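Local coordinates for carbohydrate-binding protein (Flavonifractor plautii, PDB 6N1B) that probably removes the acetyl group from the N-acetylgalactosamine of the blood group A antigen, a step in converting A-type to universal O-type blood, at residues A134-A139 with R151-Y156; G147-L152 with D190-A195; F237-Y242 with G250-V255; Q276-L281 with F339-G344. All coordinates share one frame; numbering follows the deposited sequence.

Overall arrangement
The chain builds a series of four-stranded antiparallel sheets, an arrangement consistent with a beta-propeller, and the four contacts sample joints within and between them. Contact 1 comes first, closing the hairpin of strands 131-140 and 148-155. Contact 2 opens at residue 147, before contact 1 closes at 156, so their loops overlap; sharing R151 and L152, it brings strand 193-198 to the edge of the same sheet. Contacts 3 and 4 follow in series, with no nesting: contact 3 closes the short hairpin 237-243 with 253-254 in the next sheet, and contact 4 joins strand 269-278 to strand 333-342 of a different sheet. Only contacts 1 and 2 touch.

Contact 1: residues A134-A139 with R151-Y156; sequences AYWNWA and RLRISY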
# COMPACT_ATOMS: atom_id res chain seq x y z
N ALA A 134 -9.26 5.39 -5.09
CA ALA A 134 -8.61 5.02 -3.86
C ALA A 134 -9.43 3.85 -3.19
O ALA A 134 -10.61 4.04 -2.84
CB ALA A 134 -8.58 6.22 -2.89
N TYR A 135 -8.77 2.70 -3.08
CA TYR A 135 -9.35 1.50 -2.48
C TYR A 135 -8.85 1.34 -1.06
O TYR A 135 -7.72 1.75 -0.73
CB TYR A 135 -8.90 0.28 -3.29
CG TYR A 135 -9.42 0.25 -4.73
CD1 TYR A 135 -8.71 0.85 -5.76
CD2 TYR A 135 -10.56 -0.45 -5.07
CE1 TYR A 135 -9.18 0.78 -7.05
CE2 TYR A 135 -11.04 -0.54 -6.36
CZ TYR A 135 -10.28 0.05 -7.37
OH TYR A 135 -10.70 -0.01 -8.68
N TRP A 136 -9.61 0.66 -0.23
CA TRP A 136 -9.11 0.23 1.10
C TRP A 136 -9.96 -0.96 1.56
O TRP A 136 -10.93 -1.35 0.92
CB TRP A 136 -9.13 1.37 2.13
CG TRP A 136 -10.50 1.77 2.57
CD1 TRP A 136 -11.15 1.33 3.71
CD2 TRP A 136 -11.40 2.66 1.93
NE1 TRP A 136 -12.42 1.85 3.79
CE2 TRP A 136 -12.57 2.71 2.72
CE3 TRP A 136 -11.37 3.41 0.76
CZ2 TRP A 136 -13.67 3.43 2.37
CZ3 TRP A 136 -12.49 4.17 0.43
CH2 TRP A 136 -13.62 4.20 1.22
N ASN A 137 -9.55 -1.52 2.70
CA ASN A 137 -10.23 -2.66 3.33
C ASN A 137 -10.91 -2.23 4.58
O ASN A 137 -10.27 -1.56 5.42
CB ASN A 137 -9.20 -3.76 3.55
CG ASN A 137 -9.81 -5.02 4.04
OD1 ASN A 137 -10.36 -5.01 5.17
ND2 ASN A 137 -9.71 -6.13 3.29
N TRP A 138 -12.15 -2.54 4.74
CA TRP A 138 -12.93 -2.31 5.91
C TRP A 138 -13.29 -3.65 6.56
O TRP A 138 -13.79 -4.55 5.84
CB TRP A 138 -14.25 -1.55 5.63
CG TRP A 138 -15.28 -1.50 6.71
CD1 TRP A 138 -15.32 -0.54 7.73
CD2 TRP A 138 -16.39 -2.38 6.91
NE1 TRP A 138 -16.44 -0.78 8.51
CE2 TRP A 138 -17.11 -1.89 8.02
CE3 TRP A 138 -16.90 -3.45 6.20
CZ2 TRP A 138 -18.30 -2.43 8.41
CZ3 TRP A 138 -18.08 -4.07 6.63
CH2 TRP A 138 -18.77 -3.57 7.74
N ALA A 139 -13.13 -3.80 7.87
CA ALA A 139 -13.47 -5.08 8.53
C ALA A 139 -14.38 -4.82 9.72
O ALA A 139 -14.16 -3.88 10.50
CB ALA A 139 -12.20 -5.74 9.04
N ARG A 151 -13.52 -1.31 -0.28
CA ARG A 151 -14.29 -0.09 -0.59
C ARG A 151 -13.44 0.84 -1.44
O ARG A 151 -12.24 0.69 -1.57
CB ARG A 151 -14.71 0.55 0.71
CG ARG A 151 -15.67 -0.31 1.51
CD ARG A 151 -16.08 0.27 2.88
NE ARG A 151 -17.11 -0.55 3.46
CZ ARG A 151 -17.84 -0.22 4.55
NH1 ARG A 151 -17.44 0.77 5.32
NH2 ARG A 151 -18.97 -0.87 4.78
N LEU A 152 -14.14 1.81 -2.03
CA LEU A 152 -13.59 2.67 -3.08
C LEU A 152 -14.17 4.07 -2.99
O LEU A 152 -15.43 4.24 -2.86
CB LEU A 152 -13.92 2.07 -4.42
CG LEU A 152 -13.69 2.88 -5.69
CD1 LEU A 152 -12.22 3.24 -5.90
CD2 LEU A 152 -14.23 2.14 -6.90
N ARG A 153 -13.28 5.05 -3.04
CA ARG A 153 -13.69 6.47 -3.25
C ARG A 153 -12.86 6.98 -4.42
O ARG A 153 -11.68 6.70 -4.55
CB ARG A 153 -13.39 7.33 -2.00
CG ARG A 153 -14.42 7.13 -0.87
CD ARG A 153 -14.02 7.89 0.40
NE ARG A 153 -15.01 7.72 1.46
CZ ARG A 153 -16.02 8.55 1.75
NH1 ARG A 153 -16.20 9.67 1.09
NH2 ARG A 153 -16.86 8.23 2.76
N ILE A 154 -13.53 7.80 -5.28
CA ILE A 154 -12.92 8.34 -6.50
C ILE A 154 -12.85 9.87 -6.37
O ILE A 154 -13.72 10.51 -5.71
CB ILE A 154 -13.80 7.94 -7.70
CG1 ILE A 154 -13.75 6.42 -7.91
CG2 ILE A 154 -13.46 8.69 -9.00
CD1 ILE A 154 -14.82 5.84 -8.79
N SER A 155 -11.80 10.46 -7.00
CA SER A 155 -11.73 11.91 -7.01
C SER A 155 -11.32 12.39 -8.40
O SER A 155 -10.43 11.80 -9.05
CB SER A 155 -10.67 12.39 -6.00
OG SER A 155 -10.58 13.83 -5.92
N TYR A 156 -11.96 13.51 -8.80
CA TYR A 156 -11.59 14.27 -9.95
C TYR A 156 -10.63 15.45 -9.68
O TYR A 156 -9.86 15.84 -10.60
CB TYR A 156 -12.81 14.77 -10.70
CG TYR A 156 -13.77 13.75 -11.19
CD1 TYR A 156 -13.41 12.95 -12.30
CD2 TYR A 156 -15.00 13.53 -10.67
CE1 TYR A 156 -14.33 12.06 -12.86
CE2 TYR A 156 -15.95 12.64 -11.21
CZ TYR A 156 -15.60 11.91 -12.33
OH TYR A 156 -16.49 11.04 -12.91
O HOH W 1 -14.87 2.06 5.49
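The guanidinium of R151 overlaps the indole of W138 face to face, a cation-pi stack in which CZ of R151 stands 3.7 Å from the centroid of the five-membered ring of W138 and the planes are 5° apart. NH2 lies over the middle of the indole, while NH1 approaches CG of W138. The R151 chain runs extended from CG to NE, which carries its flat end past W136 to this ring; on the way CB rests over the six-membered ring of W136, 3.5 Å from CZ2. A water ties the two groups together, accepting from NE1 of W136 at 3.0 Å and from NH1 of R151 at 2.9 Å, at the edge of both planes. R151 NE forms a salt bridge with E149 OE1. These strands form a beta hairpin, the middle pair of a four-stranded antiparallel meander of the kind that makes a propeller blade. W136 with R151 and A134 with R153 are hydrogen-bonded pairs, A134 N reaching R153 O at 2.8 Å. Placing CG of W136 between its backbone N and carbonyl carbon (chi1 71°) swings the indole over the neighbouring strand, where CH2 meets CG of R153 at 3.7 Å; the R153 guanidinium is held by W161 O and E108. On the other sheet face, at the non-hydrogen-bonded pair, L152 CD1 sits 3.9 Å from the centroid of the Y135 ring, whose hydroxyl bonds G246 O.

Contact 2: residues G147-L152 with D190-A195; sequences GAEVRL and DDFITA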
# COMPACT_ATOMS: atom_id res chain seq x y z
N GLY A 147 -18.13 -9.77 8.30
CA GLY A 147 -16.96 -9.95 7.49
C GLY A 147 -16.24 -8.67 7.15
O GLY A 147 -15.96 -7.86 8.00
N ALA A 148 -15.91 -8.51 5.86
CA ALA A 148 -15.13 -7.36 5.42
C ALA A 148 -15.53 -6.95 4.02
O ALA A 148 -16.27 -7.66 3.30
CB ALA A 148 -13.64 -7.68 5.43
N GLU A 149 -15.01 -5.79 3.60
CA GLU A 149 -15.26 -5.28 2.29
C GLU A 149 -13.98 -4.59 1.76
O GLU A 149 -13.19 -4.05 2.53
CB GLU A 149 -16.37 -4.22 2.26
CG GLU A 149 -17.74 -4.76 2.60
CD GLU A 149 -18.86 -3.75 2.51
OE1 GLU A 149 -18.62 -2.57 2.15
OE2 GLU A 149 -20.01 -4.13 2.76
N VAL A 150 -13.80 -4.63 0.45
CA VAL A 150 -12.94 -3.64 -0.26
C VAL A 150 -13.81 -2.52 -0.72
O VAL A 150 -14.81 -2.79 -1.41
CB VAL A 150 -12.11 -4.30 -1.41
CG1 VAL A 150 -11.36 -3.23 -2.15
CG2 VAL A 150 -11.20 -5.38 -0.87
N ARG A 151 -13.52 -1.31 -0.28
CA ARG A 151 -14.29 -0.09 -0.59
C ARG A 151 -13.44 0.84 -1.44
O ARG A 151 -12.24 0.69 -1.57
CB ARG A 151 -14.71 0.55 0.71
CG ARG A 151 -15.67 -0.31 1.51
CD ARG A 151 -16.08 0.27 2.88
NE ARG A 151 -17.11 -0.55 3.46
CZ ARG A 151 -17.84 -0.22 4.55
NH1 ARG A 151 -17.44 0.77 5.32
NH2 ARG A 151 -18.97 -0.87 4.78
N LEU A 152 -14.14 1.81 -2.03
CA LEU A 152 -13.59 2.67 -3.08
C LEU A 152 -14.17 4.07 -2.99
O LEU A 152 -15.43 4.24 -2.86
CB LEU A 152 -13.92 2.07 -4.42
CG LEU A 152 -13.69 2.88 -5.69
CD1 LEU A 152 -12.22 3.24 -5.90
CD2 LEU A 152 -14.23 2.14 -6.90
N ASP A 190 -21.00 8.51 4.00
CA ASP A 190 -21.49 7.25 3.46
C ASP A 190 -21.24 7.09 1.97
O ASP A 190 -21.69 6.11 1.32
CB ASP A 190 -23.03 7.12 3.67
CG ASP A 190 -23.45 7.10 5.10
OD1 ASP A 190 -22.70 6.56 5.91
OD2 ASP A 190 -24.54 7.63 5.39
N ASP A 191 -20.53 8.05 1.41
CA ASP A 191 -20.30 8.09 -0.04
C ASP A 191 -19.08 7.33 -0.49
O ASP A 191 -18.02 7.89 -0.86
CB ASP A 191 -20.32 9.51 -0.54
CG ASP A 191 -21.67 10.17 -0.43
OD1 ASP A 191 -22.69 9.49 -0.69
OD2 ASP A 191 -21.73 11.35 -0.15
N PHE A 192 -19.19 6.00 -0.46
CA PHE A 192 -18.20 5.09 -1.00
C PHE A 192 -18.89 4.03 -1.82
O PHE A 192 -20.10 3.82 -1.62
CB PHE A 192 -17.28 4.50 0.13
CG PHE A 192 -18.03 3.66 1.11
CD1 PHE A 192 -18.38 2.32 0.81
CD2 PHE A 192 -18.55 4.24 2.29
CE1 PHE A 192 -19.06 1.58 1.70
CE2 PHE A 192 -19.30 3.49 3.14
CZ PHE A 192 -19.55 2.17 2.84
N ILE A 193 -18.13 3.29 -2.59
CA ILE A 193 -18.57 2.10 -3.32
C ILE A 193 -18.01 0.88 -2.63
O ILE A 193 -16.83 0.85 -2.34
CB ILE A 193 -18.17 2.21 -4.80
CG1 ILE A 193 -18.84 3.37 -5.52
CG2 ILE A 193 -18.36 0.89 -5.57
CD1 ILE A 193 -18.29 3.75 -6.86
N THR A 194 -18.87 -0.16 -2.46
CA THR A 194 -18.41 -1.47 -2.05
C THR A 194 -17.96 -2.21 -3.30
O THR A 194 -18.79 -2.54 -4.16
CB THR A 194 -19.43 -2.24 -1.25
OG1 THR A 194 -19.80 -1.55 -0.08
CG2 THR A 194 -18.96 -3.66 -1.02
N ALA A 195 -16.66 -2.41 -3.49
CA ALA A 195 -16.09 -3.15 -4.63
C ALA A 195 -16.25 -4.63 -4.44
O ALA A 195 -16.56 -5.33 -5.42
CB ALA A 195 -14.68 -2.73 -4.86
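T194 and E149 meet through a short bond, OG1 of the threonine donating to OE1 of the glutamate at 2.7 Å. This belongs to the tightly knit face of the contact, although that face is the one partly open to solvent. R151 NE comes to the same OE1 from the opposite face of the carboxylate at 2.8 Å, forming a salt bridge along one strand while T194 reaches across from the other. F192 completes the cluster: its CZ lies 3.4 Å from CZ of R151, over the centre of the guanidinium, with the two planes 29° apart. Since W138 occupies the other face, the arginine is sandwiched between two aromatic rings. Across the two segments the buried face meets at longer range. There V150 CG1 and A195 CB are 4.3 Å apart, as are CB of L152 and CB of I193, and M204, W249 and I247 contribute to the packing around them. Between these faces the backbones pair as the third and outermost strands of the sheet. I193 N points nearly straight at L152 O (175° at the hydrogen), whereas the return bond from L152 N is weak and bent, and A195 N donates to V150 O at 2.8 Å. With two good donors and a weak third from R151 NH2 gathered on one oxygen, E149 probably remains ionised, and the salt bridge probably helps fix the rotation of the guanidinium between its two rings.

Contact 3: residues F237-Y242 with G250-V255; sequences FVEMRY and GEPVRV
A short beta hairpin, formed by strand 237-243 and the outermost strand 253-254 of a four-stranded antiparallel sheet, brings M240 and V253 together as a hydrogen-bonded pair, M240 N lying 2.8 Å from V253 O and the bond being returned by V253 N. Toward one end V255 N makes a longer bond to V238 O; at the other, G250 N donates to Y242 O at 2.8 Å. On the face of M240 and V253, a chi1 of 75° in M240 tucks CG between its backbone N and carbonyl carbon and so alongside V253 CG1 at 3.7 Å; SD lies 4.0 Å from V255 CG1. V238 CG1 packs on V255 CG2 at 3.8 Å, and W221 from strand 217-224 adds to this apolar cluster. On the face of E239 and R241, P252 lies beside both charged side chains, pointing the same way: its CB sits over the centre of the R241 guanidinium and 3.7 Å from OE2 of E239, whose OE1 bonds N224. Farther along, R254 lays its CD 3.7 Å from CD2 of F237. Two waters bridge the strands, one donating to V238 O and V255 O, the other accepting from R241 NE and donating to G250 O. M240 O, already bonded by V253 N, also meets the CA-H of P252 (CA at 3.3 Å), so this exposed edge is held by backbone bonds, water and hydrocarbon laid against charged groups.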
# COMPACT_ATOMS: atom_id res chain seq x y z
N PHE A 237 -2.26 -17.12 1.31
CA PHE A 237 -2.03 -17.23 -0.16
C PHE A 237 -2.71 -16.03 -0.84
O PHE A 237 -3.76 -15.57 -0.42
CB PHE A 237 -2.54 -18.58 -0.73
CG PHE A 237 -4.01 -18.80 -0.58
CD1 PHE A 237 -4.53 -19.26 0.54
CD2 PHE A 237 -4.82 -18.51 -1.65
CE1 PHE A 237 -5.84 -19.46 0.69
CE2 PHE A 237 -6.20 -18.73 -1.55
CZ PHE A 237 -6.71 -19.24 -0.38
N VAL A 238 -2.09 -15.59 -1.94
CA VAL A 238 -2.61 -14.46 -2.72
C VAL A 238 -3.56 -14.93 -3.82
O VAL A 238 -3.36 -15.96 -4.50
CB VAL A 238 -1.42 -13.64 -3.27
CG1 VAL A 238 -1.82 -12.66 -4.34
CG2 VAL A 238 -0.68 -12.90 -2.17
N GLU A 239 -4.63 -14.17 -3.95
CA GLU A 239 -5.63 -14.36 -5.01
C GLU A 239 -5.69 -13.13 -5.84
O GLU A 239 -5.57 -11.97 -5.33
CB GLU A 239 -7.01 -14.62 -4.44
CG GLU A 239 -7.12 -15.97 -3.70
CD GLU A 239 -8.47 -16.21 -3.04
OE1 GLU A 239 -8.92 -15.37 -2.21
OE2 GLU A 239 -9.06 -17.24 -3.39
N MET A 240 -5.96 -13.28 -7.15
CA MET A 240 -6.26 -12.17 -8.05
C MET A 240 -7.69 -12.22 -8.50
O MET A 240 -8.32 -13.27 -8.54
CB MET A 240 -5.25 -12.21 -9.26
CG MET A 240 -5.61 -13.32 -10.23
SD MET A 240 -4.29 -13.70 -11.43
CE MET A 240 -4.15 -12.13 -12.19
N ARG A 241 -8.21 -11.03 -8.84
CA ARG A 241 -9.51 -10.84 -9.42
C ARG A 241 -9.41 -9.87 -10.60
O ARG A 241 -8.52 -9.00 -10.62
CB ARG A 241 -10.51 -10.26 -8.42
CG ARG A 241 -10.77 -11.15 -7.23
CD ARG A 241 -11.53 -10.35 -6.19
NE ARG A 241 -12.13 -11.17 -5.08
CZ ARG A 241 -11.53 -11.61 -4.05
NH1 ARG A 241 -10.25 -11.32 -3.84
NH2 ARG A 241 -12.11 -12.32 -3.12
N TYR A 242 -10.33 -10.00 -11.55
CA TYR A 242 -10.40 -9.18 -12.71
C TYR A 242 -11.66 -8.33 -12.70
O TYR A 242 -12.73 -8.71 -12.20
CB TYR A 242 -10.40 -10.06 -13.95
CG TYR A 242 -9.10 -10.84 -14.19
CD1 TYR A 242 -7.99 -10.29 -14.78
CD2 TYR A 242 -9.02 -12.19 -13.84
CE1 TYR A 242 -6.87 -10.98 -15.08
CE2 TYR A 242 -7.86 -12.94 -14.11
CZ TYR A 242 -6.77 -12.31 -14.73
OH TYR A 242 -5.64 -13.03 -15.08
N GLY A 250 -14.72 -10.03 -10.69
CA GLY A 250 -15.01 -11.46 -10.83
C GLY A 250 -14.50 -12.29 -9.72
O GLY A 250 -14.01 -11.84 -8.71
N GLU A 251 -14.68 -13.61 -9.90
CA GLU A 251 -14.28 -14.58 -8.87
C GLU A 251 -12.75 -14.63 -8.74
O GLU A 251 -12.07 -14.57 -9.72
CB GLU A 251 -14.86 -15.93 -9.15
CG GLU A 251 -16.39 -16.06 -9.20
CD GLU A 251 -16.97 -17.36 -9.84
OE1 GLU A 251 -16.33 -18.37 -9.93
OE2 GLU A 251 -18.14 -17.34 -10.24
N PRO A 252 -12.33 -14.89 -7.50
CA PRO A 252 -10.85 -14.94 -7.31
C PRO A 252 -10.26 -16.21 -7.90
O PRO A 252 -10.88 -17.26 -7.94
CB PRO A 252 -10.66 -14.94 -5.78
CG PRO A 252 -11.97 -15.49 -5.25
CD PRO A 252 -13.07 -14.96 -6.20
N VAL A 253 -9.01 -16.10 -8.33
CA VAL A 253 -8.20 -17.21 -8.58
C VAL A 253 -6.79 -17.10 -8.00
O VAL A 253 -6.27 -16.00 -7.85
CB VAL A 253 -8.18 -17.51 -9.92
CG1 VAL A 253 -7.45 -16.52 -10.68
CG2 VAL A 253 -7.48 -18.79 -10.29
N ARG A 254 -6.30 -18.20 -7.54
CA ARG A 254 -5.03 -18.19 -6.88
C ARG A 254 -3.95 -17.91 -7.89
O ARG A 254 -3.86 -18.49 -8.94
CB ARG A 254 -4.62 -19.64 -6.34
CG ARG A 254 -5.23 -20.02 -5.15
CD ARG A 254 -4.36 -21.01 -4.35
NE ARG A 254 -3.98 -22.22 -5.09
CZ ARG A 254 -4.73 -23.32 -5.17
NH1 ARG A 254 -5.84 -23.43 -4.63
NH2 ARG A 254 -4.25 -24.40 -5.79
N VAL A 255 -2.98 -17.03 -7.51
CA VAL A 255 -1.73 -16.85 -8.28
C VAL A 255 -0.84 -18.05 -7.98
O VAL A 255 -1.04 -18.75 -6.96
CB VAL A 255 -1.02 -15.57 -7.97
CG1 VAL A 255 -1.89 -14.33 -8.28
CG2 VAL A 255 -0.48 -15.49 -6.53
O HOH W 2 -1.85 -18.27 -4.29
O HOH W 3 -14.83 -11.03 -6.22

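Contact 4: residues Q276-L281 with F339-G344; sequences QYVPDL and FYYEPG
V278 and Y341 lie on edge strands of two neighbouring sheets, as between adjacent blades of a beta-propeller: the short strand segments run parallel, 6° apart, with axes 8.1 Å from each other, too far for backbone pairing. Side chains therefore do the joining. CG1 of V278 rests on the face of the Y341 ring, offset toward its rim and 3.5 Å from CD1, while L281 CD1 approaches CE2 of the same ring. The tyrosine hydroxyl donates to OD2 of D280 at 2.7 Å, using the lone pair turned away from the other carboxylate oxygen. Earlier along both strands, Q276 has CG anti to its carbonyl carbon (chi1 -69°), which puts CG over the F339 ring, 3.8 Å from the centroid; a bend at chi2 (-82°) then turns the amide plane steeply to the ring. A second shell sets these groups. The turn after the strand is closed by L281 N bonding V278 O, which presents D280 to the tyrosine; G348 N also donates to OD2. F339 N bonds OD2 of D274, a calcium ligand. One water bridges Q276 OE1 and Y341 N; another donates to D280 OD2 at 2.7 Å and accepts from G344 N at 2.8 Å.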
# COMPACT_ATOMS: atom_id res chain seq x y z
N GLN A 276 3.06 -3.43 -9.61
CA GLN A 276 3.08 -2.49 -10.74
C GLN A 276 3.26 -3.28 -12.03
O GLN A 276 4.04 -4.22 -12.06
CB GLN A 276 4.24 -1.51 -10.61
CG GLN A 276 4.13 -0.51 -9.49
CD GLN A 276 3.27 0.64 -9.87
OE1 GLN A 276 3.70 1.56 -10.60
NE2 GLN A 276 1.96 0.60 -9.48
N TYR A 277 2.58 -2.82 -13.10
CA TYR A 277 3.04 -3.21 -14.44
C TYR A 277 4.18 -2.20 -14.82
O TYR A 277 3.91 -0.97 -14.71
CB TYR A 277 1.94 -3.27 -15.49
CG TYR A 277 2.52 -3.76 -16.79
CD1 TYR A 277 2.82 -5.15 -17.02
CD2 TYR A 277 2.83 -2.85 -17.81
CE1 TYR A 277 3.46 -5.57 -18.20
CE2 TYR A 277 3.41 -3.28 -18.99
CZ TYR A 277 3.75 -4.58 -19.18
OH TYR A 277 4.36 -5.02 -20.32
N VAL A 278 5.30 -2.72 -15.29
CA VAL A 278 6.46 -1.89 -15.62
C VAL A 278 6.70 -2.03 -17.12
O VAL A 278 7.32 -2.98 -17.58
CB VAL A 278 7.67 -2.27 -14.79
CG1 VAL A 278 8.83 -1.34 -15.17
CG2 VAL A 278 7.41 -2.20 -13.30
N PRO A 279 6.24 -1.06 -17.92
CA PRO A 279 6.40 -1.15 -19.36
C PRO A 279 7.87 -1.40 -19.84
O PRO A 279 8.12 -2.19 -20.74
CB PRO A 279 5.90 0.19 -19.88
CG PRO A 279 4.79 0.52 -18.90
CD PRO A 279 5.43 0.09 -17.58
N ASP A 280 8.81 -0.72 -19.18
CA ASP A 280 10.24 -0.86 -19.60
C ASP A 280 10.77 -2.25 -19.45
O ASP A 280 11.70 -2.63 -20.16
CB ASP A 280 11.09 0.15 -18.80
CG ASP A 280 12.50 0.31 -19.28
OD1 ASP A 280 12.71 0.44 -20.48
OD2 ASP A 280 13.36 0.39 -18.46
N LEU A 281 10.18 -3.06 -18.52
CA LEU A 281 10.55 -4.43 -18.26
C LEU A 281 9.64 -5.43 -18.87
O LEU A 281 9.95 -6.63 -18.81
CB LEU A 281 10.64 -4.70 -16.74
CG LEU A 281 11.66 -3.72 -16.00
CD1 LEU A 281 11.52 -4.05 -14.50
CD2 LEU A 281 13.06 -3.94 -16.45
N PHE A 339 5.89 1.22 -4.61
CA PHE A 339 7.05 1.58 -5.43
C PHE A 339 6.64 2.13 -6.76
O PHE A 339 5.50 1.90 -7.27
CB PHE A 339 7.99 0.40 -5.61
CG PHE A 339 7.51 -0.66 -6.53
CD1 PHE A 339 6.50 -1.57 -6.13
CD2 PHE A 339 8.02 -0.78 -7.74
CE1 PHE A 339 6.10 -2.56 -7.02
CE2 PHE A 339 7.61 -1.75 -8.68
CZ PHE A 339 6.67 -2.64 -8.27
N TYR A 340 7.62 2.79 -7.36
CA TYR A 340 7.52 3.22 -8.79
C TYR A 340 8.85 2.90 -9.42
O TYR A 340 9.93 3.25 -8.88
CB TYR A 340 7.25 4.71 -8.88
CG TYR A 340 7.22 5.31 -10.23
CD1 TYR A 340 6.27 4.85 -11.17
CD2 TYR A 340 8.14 6.23 -10.63
CE1 TYR A 340 6.23 5.41 -12.47
CE2 TYR A 340 8.04 6.81 -11.94
CZ TYR A 340 7.14 6.33 -12.83
OH TYR A 340 7.08 6.84 -14.11
N TYR A 341 8.81 2.24 -10.61
CA TYR A 341 9.98 2.08 -11.47
C TYR A 341 10.07 3.33 -12.36
O TYR A 341 9.19 3.53 -13.19
CB TYR A 341 9.88 0.81 -12.26
CG TYR A 341 11.02 0.58 -13.19
CD1 TYR A 341 11.02 1.23 -14.44
CD2 TYR A 341 12.05 -0.31 -12.95
CE1 TYR A 341 12.03 0.99 -15.37
CE2 TYR A 341 13.03 -0.62 -13.86
CZ TYR A 341 13.01 0.06 -15.07
OH TYR A 341 14.02 -0.26 -15.95
N GLU A 342 11.10 4.11 -12.14
CA GLU A 342 11.31 5.35 -12.89
C GLU A 342 12.22 4.99 -14.07
O GLU A 342 13.38 4.72 -13.88
CB GLU A 342 11.89 6.39 -12.01
CG GLU A 342 12.09 7.70 -12.71
CD GLU A 342 11.38 8.86 -12.10
OE1 GLU A 342 11.34 9.86 -12.76
OE2 GLU A 342 10.77 8.75 -10.97
N PRO A 343 11.69 5.08 -15.31
CA PRO A 343 12.59 4.71 -16.44
C PRO A 343 13.79 5.62 -16.53
O PRO A 343 13.69 6.79 -16.17
CB PRO A 343 11.72 4.79 -17.69
CG PRO A 343 10.40 4.77 -17.16
CD PRO A 343 10.30 5.30 -15.76
N GLY A 344 14.87 5.05 -17.02
CA GLY A 344 16.08 5.78 -17.31
C GLY A 344 16.13 6.28 -18.70
O GLY A 344 15.17 6.08 -19.51
O HOH W 4 6.26 1.35 -11.63
O HOH W 5 15.05 2.52 -18.25